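Local coordinates for acyl-CoA N-acyltransferases (NAT) superfamily protein (PDB 6TH0) that probably transfers the acetyl group of acetyl-CoA to the N-terminal methionine of transmembrane proteins and to protein lysines, as a GNAT-fold N-alpha-acetyltransferase of the NAA60 subfamily, at residues S77-L82 with L173-I178; E91-Y96 with P127-V132. All coordinates share one frame; numbering follows the deposited sequence.

Both contacts reach the same mixed sheet of the GNAT domain, with centres about 10 Å apart. Contact 2 pairs strands 93-102 and 129-137 near their beginnings; contact 1 lays the 77-82 loop against strand 167-177, the other neighbour of 129-137. Strands 129-137 and 167-177 are joined where Tyr176 N meets Val132 O at 2.7 Å and Ile178 N meets Arg130 O at 2.9 Å, both probable hydrogen bonds. Along the chain, contact 2 is nested inside the loop closed by contact 1. Neither reaches the cofactor: the side chains of Leu173 and Val132 each lie about 11 Å from bound acetyl-CoA, which engages Leu100, Val102 and Ile137 farther along the two central strands.

Contact 1: S77-L82 with L173-I178; sequences SEISDL and LFVYFI
The Phe177 ring is met obliquely at its CZ corner: Ile79 CD1 arrives at 3.9 Å from CZ, and Leu82 CB lies 4.2 Å from the same atom. The other flat group, the Glu78 carboxylate, passes alongside Leu173, with OE2 4.1 Å from CD1, while this oxygen is hydrogen-bonded to His135. Ile79, the central side chain of the loop, touches Leu173, Val175 and Phe177. Its CG1 sits between the backbone N and the carbonyl carbon (chi1 62°), and the extended second torsion (177°) carries CD1 to a position between Phe177 CZ and Val175 CG1, 3.9 Å from the latter. The CG2 branch bears mainly on Leu173, at a tight 3.3 Å from CD2, and also brushes Val175 CG1. Leu82 CD1 closes on Val175 CG1 more loosely, at 4.4 Å. Cut back to alanine, Ile79 would lose both branches, which is likely to open a gap between Leu173, Val175 and Phe177 and leave the ring's CZ without one of its neighbours. No hydrogen bond crosses between the segments; the loop is shaped by its own type I turn from Ser77 to Ser80 and by Leu82 N bonding Ile79 O at 2.8 Å. Ile79 also rests on Leu94 and Tyr133, so the loop between strands 63-73 and 93-102 crosses over one sheet face to strand 167-177, which runs antiparallel between 129-137 and 153-164.

Contact 2: E91-Y96 with P127-V132; sequences EGTLVY and PVCRGV
Arg130 grips the backbone oxygen of Glu91 side-on with two nitrogens, NE at 2.9 Å and NH2 at 3.0 Å from Glu91 O. The acceptor lies in the guanidinium plane, but both donors approach from one face of the peptide carbonyl, NE tilted 21° from its plane and NH2 57° above it. The side chain, extended from CG to NE, runs back past Gly92 to make this clasp, and NH2 has a further weak bond to Gly90 O. The Glu91 carboxylate is used separately, OE2 accepting from Lys75 N. Parallel strand bonds follow: Thr93 N to Val128 O (3.1 Å), Arg130 N to Thr93 O (2.8 Å) and a straight Val95 N to Gly131 O (3.0 Å, 180° at the hydrogen); the ladder continues with a backbone bond between Val95 and Tyr133. Two carbonyls take CA-H contacts besides: Thr93 O from Cys129 CA at 3.4 Å and Val95 O from Val132 CA at 3.1 Å. Thr93 pairs with Cys129 but Val95 with Val132, the extra residue making a beta bulge at Arg130 and Gly131. A side chain at Gly92 would run into Val128 O and Arg130 NE. On one sheet face Val95 CG2 packs on Cys129 SG at 3.7 Å, and Val95, Cys129 and Val132 lie against Ser123 of helix 111-123, completing the beta-alpha-beta unit. Leu94, directed to the other face, touches Ser77 and Ile79 of the loop there, while strands 63-73 and 167-177 flank the pair.

Contact 1: S77-L82 with L173-I178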
loop_
_atom_site.group_PDB
_atom_site.type_symbol
_atom_site.label_atom_id
_atom_site.label_comp_id
_atom_site.label_asym_id
_atom_site.label_seq_id
_atom_site.Cartn_x
_atom_site.Cartn_y
_atom_site.Cartn_z
ATOM N N SER A 77 8.279 6.607 -13.086
ATOM C CA SER A 77 7.731 5.328 -12.661
ATOM C C SER A 77 7.955 4.288 -13.748
ATOM O O SER A 77 8.127 4.614 -14.927
ATOM C CB SER A 77 6.233 5.443 -12.367
ATOM O OG SER A 77 5.516 5.594 -13.585
ATOM N N GLU A 78 7.911 3.018 -13.346
ATOM C CA GLU A 78 8.072 1.957 -14.328
ATOM C C GLU A 78 6.858 1.776 -15.231
ATOM O O GLU A 78 6.955 1.026 -16.207
ATOM C CB GLU A 78 8.363 0.639 -13.620
ATOM C CG GLU A 78 7.175 0.094 -12.872
ATOM C CD GLU A 78 7.561 -0.999 -11.893
ATOM O OE1 GLU A 78 8.231 -0.683 -10.884
ATOM O OE2 GLU A 78 7.184 -2.169 -12.132
ATOM N N ILE A 79 5.731 2.421 -14.944
ATOM C CA ILE A 79 4.548 2.284 -15.784
ATOM C C ILE A 79 4.334 3.527 -16.635
ATOM O O ILE A 79 3.258 3.715 -17.205
ATOM C CB ILE A 79 3.291 1.972 -14.958
ATOM C CG1 ILE A 79 3.002 3.112 -13.987
ATOM C CG2 ILE A 79 3.442 0.650 -14.230
ATOM C CD1 ILE A 79 1.747 2.920 -13.200
ATOM N N SER A 80 5.362 4.364 -16.761
ATOM C CA SER A 80 5.250 5.537 -17.611
ATOM C C SER A 80 4.904 5.138 -19.039
ATOM O O SER A 80 4.271 5.910 -19.766
ATOM C CB SER A 80 6.547 6.343 -17.572
ATOM O OG SER A 80 6.391 7.561 -18.263
ATOM N N ASP A 81 5.326 3.941 -19.461
ATOM C CA ASP A 81 5.023 3.473 -20.807
ATOM C C ASP A 81 3.534 3.229 -21.005
ATOM O O ASP A 81 3.081 3.125 -22.149
ATOM C CB ASP A 81 5.780 2.183 -21.122
ATOM C CG ASP A 81 5.409 1.041 -20.181
ATOM O OD1 ASP A 81 5.477 1.214 -18.950
ATOM O OD2 ASP A 81 5.017 -0.034 -20.685
ATOM N N LEU A 82 2.766 3.131 -19.924
ATOM C CA LEU A 82 1.352 2.800 -20.036
ATOM C C LEU A 82 0.459 4.031 -20.082
ATOM O O LEU A 82 -0.749 3.891 -20.309
ATOM C CB LEU A 82 0.930 1.934 -18.845
ATOM C CG LEU A 82 1.658 0.620 -18.579
ATOM C CD1 LEU A 82 1.084 0.007 -17.326
ATOM C CD2 LEU A 82 1.526 -0.330 -19.766
ATOM N N LEU A 173 2.781 -6.721 -11.447
ATOM C CA LEU A 173 2.479 -5.292 -11.424
ATOM C C LEU A 173 0.967 -5.089 -11.528
ATOM O O LEU A 173 0.334 -5.645 -12.424
ATOM C CB LEU A 173 3.165 -4.599 -12.595
ATOM C CG LEU A 173 2.682 -3.172 -12.906
ATOM C CD1 LEU A 173 3.100 -2.239 -11.778
ATOM C CD2 LEU A 173 3.191 -2.671 -14.266
ATOM N N PHE A 174 0.380 -4.328 -10.595
ATOM C CA PHE A 174 -1.049 -4.011 -10.628
ATOM C C PHE A 174 -1.208 -2.505 -10.713
ATOM O O PHE A 174 -0.487 -1.779 -10.047
ATOM C CB PHE A 174 -1.821 -4.505 -9.389
ATOM C CG PHE A 174 -2.293 -5.926 -9.469
ATOM C CD1 PHE A 174 -3.569 -6.218 -9.916
ATOM C CD2 PHE A 174 -1.475 -6.968 -9.040
ATOM C CE1 PHE A 174 -4.018 -7.550 -9.967
ATOM C CE2 PHE A 174 -1.910 -8.271 -9.086
ATOM C CZ PHE A 174 -3.177 -8.564 -9.541
ATOM N N VAL A 175 -2.138 -2.028 -11.551
ATOM C CA VAL A 175 -2.348 -0.593 -11.722
ATOM C C VAL A 175 -3.835 -0.282 -11.651
ATOM O O VAL A 175 -4.675 -1.089 -12.065
ATOM C CB VAL A 175 -1.751 -0.055 -13.045
ATOM C CG1 VAL A 175 -0.275 -0.384 -13.138
ATOM C CG2 VAL A 175 -2.511 -0.608 -14.241
ATOM N N TYR A 176 -4.166 0.847 -11.028
ATOM C CA TYR A 176 -5.500 1.436 -11.111
ATOM C C TYR A 176 -5.357 2.874 -11.600
ATOM O O TYR A 176 -4.945 3.755 -10.835
ATOM C CB TYR A 176 -6.222 1.409 -9.765
ATOM C CG TYR A 176 -7.641 1.922 -9.845
ATOM C CD1 TYR A 176 -8.670 1.101 -10.286
ATOM C CD2 TYR A 176 -7.949 3.216 -9.487
ATOM C CE1 TYR A 176 -9.972 1.565 -10.367
ATOM C CE2 TYR A 176 -9.247 3.692 -9.564
ATOM C CZ TYR A 176 -10.251 2.864 -10.002
ATOM O OH TYR A 176 -11.540 3.343 -10.080
ATOM N N PHE A 177 -5.752 3.128 -12.844
ATOM C CA PHE A 177 -5.691 4.479 -13.396
ATOM C C PHE A 177 -7.017 5.191 -13.164
ATOM O O PHE A 177 -8.088 4.621 -13.393
ATOM C CB PHE A 177 -5.341 4.472 -14.885
ATOM C CG PHE A 177 -3.899 4.166 -15.170
ATOM C CD1 PHE A 177 -2.929 5.156 -15.000
ATOM C CD2 PHE A 177 -3.509 2.932 -15.657
ATOM C CE1 PHE A 177 -1.587 4.903 -15.255
ATOM C CE2 PHE A 177 -2.156 2.662 -15.910
ATOM C CZ PHE A 177 -1.192 3.660 -15.707
ATOM N N ILE A 178 -6.933 6.456 -12.747
ATOM C CA ILE A 178 -8.137 7.235 -12.479
ATOM C C ILE A 178 -8.908 7.482 -13.763
ATOM O O ILE A 178 -10.145 7.502 -13.765
ATOM C CB ILE A 178 -7.783 8.565 -11.793
ATOM C CG1 ILE A 178 -7.140 8.334 -10.427
ATOM C CG2 ILE A 178 -9.024 9.438 -11.676
ATOM C CD1 ILE A 178 -7.919 7.399 -9.512
#

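Contact 2: E91-Y96 with P127-V132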
loop_
_atom_site.group_PDB
_atom_site.type_symbol
_atom_site.label_atom_id
_atom_site.label_comp_id
_atom_site.label_asym_id
_atom_site.label_seq_id
_atom_site.Cartn_x
_atom_site.Cartn_y
_atom_site.Cartn_z
ATOM N N GLU A 91 3.303 16.664 -16.038
ATOM C CA GLU A 91 3.729 15.272 -15.935
ATOM C C GLU A 91 2.793 14.471 -15.039
ATOM O O GLU A 91 2.354 13.366 -15.403
ATOM C CB GLU A 91 5.161 15.208 -15.413
ATOM C CG GLU A 91 5.839 13.889 -15.671
ATOM C CD GLU A 91 7.103 13.728 -14.858
ATOM O OE1 GLU A 91 7.957 14.652 -14.870
ATOM O OE2 GLU A 91 7.229 12.674 -14.196
ATOM N N GLY A 92 2.485 14.989 -13.855
ATOM C CA GLY A 92 1.637 14.252 -12.944
ATOM C C GLY A 92 2.395 13.260 -12.076
ATOM O O GLY A 92 3.602 13.042 -12.212
ATOM N N THR A 93 1.666 12.694 -11.121
ATOM C CA THR A 93 2.203 11.755 -10.151
ATOM C C THR A 93 1.390 10.470 -10.121
ATOM O O THR A 93 0.332 10.348 -10.736
ATOM C CB THR A 93 2.214 12.361 -8.748
ATOM O OG1 THR A 93 0.896 12.850 -8.451
ATOM C CG2 THR A 93 3.261 13.500 -8.641
ATOM N N LEU A 94 1.914 9.536 -9.353
ATOM C CA LEU A 94 1.293 8.250 -9.084
ATOM C C LEU A 94 1.478 7.960 -7.606
ATOM O O LEU A 94 2.428 8.446 -6.990
ATOM C CB LEU A 94 1.926 7.140 -9.916
ATOM C CG LEU A 94 1.675 7.188 -11.409
ATOM C CD1 LEU A 94 2.676 6.320 -12.140
ATOM C CD2 LEU A 94 0.256 6.723 -11.686
ATOM N N VAL A 95 0.540 7.204 -7.033
ATOM C CA VAL A 95 0.685 6.667 -5.683
ATOM C C VAL A 95 1.088 5.206 -5.805
ATOM O O VAL A 95 0.442 4.441 -6.533
ATOM C CB VAL A 95 -0.612 6.830 -4.872
ATOM C CG1 VAL A 95 -0.444 6.239 -3.475
ATOM C CG2 VAL A 95 -0.986 8.313 -4.785
ATOM N N TYR A 96 2.172 4.827 -5.122
ATOM C CA TYR A 96 2.695 3.463 -5.126
ATOM C C TYR A 96 2.461 2.829 -3.758
ATOM O O TYR A 96 3.065 3.246 -2.770
ATOM C CB TYR A 96 4.192 3.469 -5.464
ATOM C CG TYR A 96 4.831 2.096 -5.539
ATOM C CD1 TYR A 96 4.623 1.267 -6.642
ATOM C CD2 TYR A 96 5.657 1.635 -4.514
ATOM C CE1 TYR A 96 5.199 0.011 -6.721
ATOM C CE2 TYR A 96 6.236 0.377 -4.576
ATOM C CZ TYR A 96 6.010 -0.430 -5.674
ATOM O OH TYR A 96 6.603 -1.673 -5.728
ATOM N N PRO A 127 -4.421 16.831 -7.744
ATOM C CA PRO A 127 -4.896 17.253 -9.067
ATOM C C PRO A 127 -4.429 16.387 -10.228
ATOM O O PRO A 127 -5.270 15.811 -10.925
ATOM C CB PRO A 127 -4.361 18.693 -9.197
ATOM C CG PRO A 127 -3.291 18.815 -8.147
ATOM C CD PRO A 127 -3.719 17.916 -7.033
ATOM N N VAL A 128 -3.128 16.266 -10.462
ATOM C CA VAL A 128 -2.636 15.497 -11.607
ATOM C C VAL A 128 -2.158 14.101 -11.191
ATOM O O VAL A 128 -1.276 13.527 -11.836
ATOM C CB VAL A 128 -1.568 16.263 -12.400
ATOM C CG1 VAL A 128 -1.309 15.544 -13.723
ATOM C CG2 VAL A 128 -2.051 17.693 -12.667
ATOM N N CYS A 129 -2.671 13.574 -10.082
ATOM C CA CYS A 129 -2.363 12.197 -9.694
ATOM C C CYS A 129 -3.120 11.220 -10.587
ATOM O O CYS A 129 -4.356 11.219 -10.623
ATOM C CB CYS A 129 -2.712 11.967 -8.231
ATOM S SG CYS A 129 -2.225 10.322 -7.654
ATOM N N ARG A 130 -2.379 10.344 -11.261
ATOM C CA ARG A 130 -2.952 9.540 -12.332
ATOM C C ARG A 130 -3.485 8.202 -11.865
ATOM O O ARG A 130 -4.188 7.529 -12.640
ATOM C CB ARG A 130 -1.908 9.303 -13.428
ATOM C CG ARG A 130 -1.353 10.599 -14.032
ATOM C CD ARG A 130 -0.296 10.326 -15.091
ATOM N NE ARG A 130 0.168 11.537 -15.761
ATOM C CZ ARG A 130 -0.399 12.062 -16.843
ATOM N NH1 ARG A 130 -1.463 11.480 -17.387
ATOM N NH2 ARG A 130 0.090 13.169 -17.391
ATOM N N GLY A 131 -3.216 7.823 -10.637
ATOM C CA GLY A 131 -3.719 6.553 -10.151
ATOM C C GLY A 131 -2.780 5.934 -9.138
ATOM O O GLY A 131 -1.937 6.609 -8.551
ATOM N N VAL A 132 -2.961 4.625 -8.954
ATOM C CA VAL A 132 -2.278 3.830 -7.938
ATOM C C VAL A 132 -1.667 2.611 -8.611
ATOM O O VAL A 132 -2.286 2.019 -9.501
ATOM C CB VAL A 132 -3.263 3.389 -6.828
ATOM C CG1 VAL A 132 -2.547 2.611 -5.705
ATOM C CG2 VAL A 132 -4.047 4.596 -6.291
#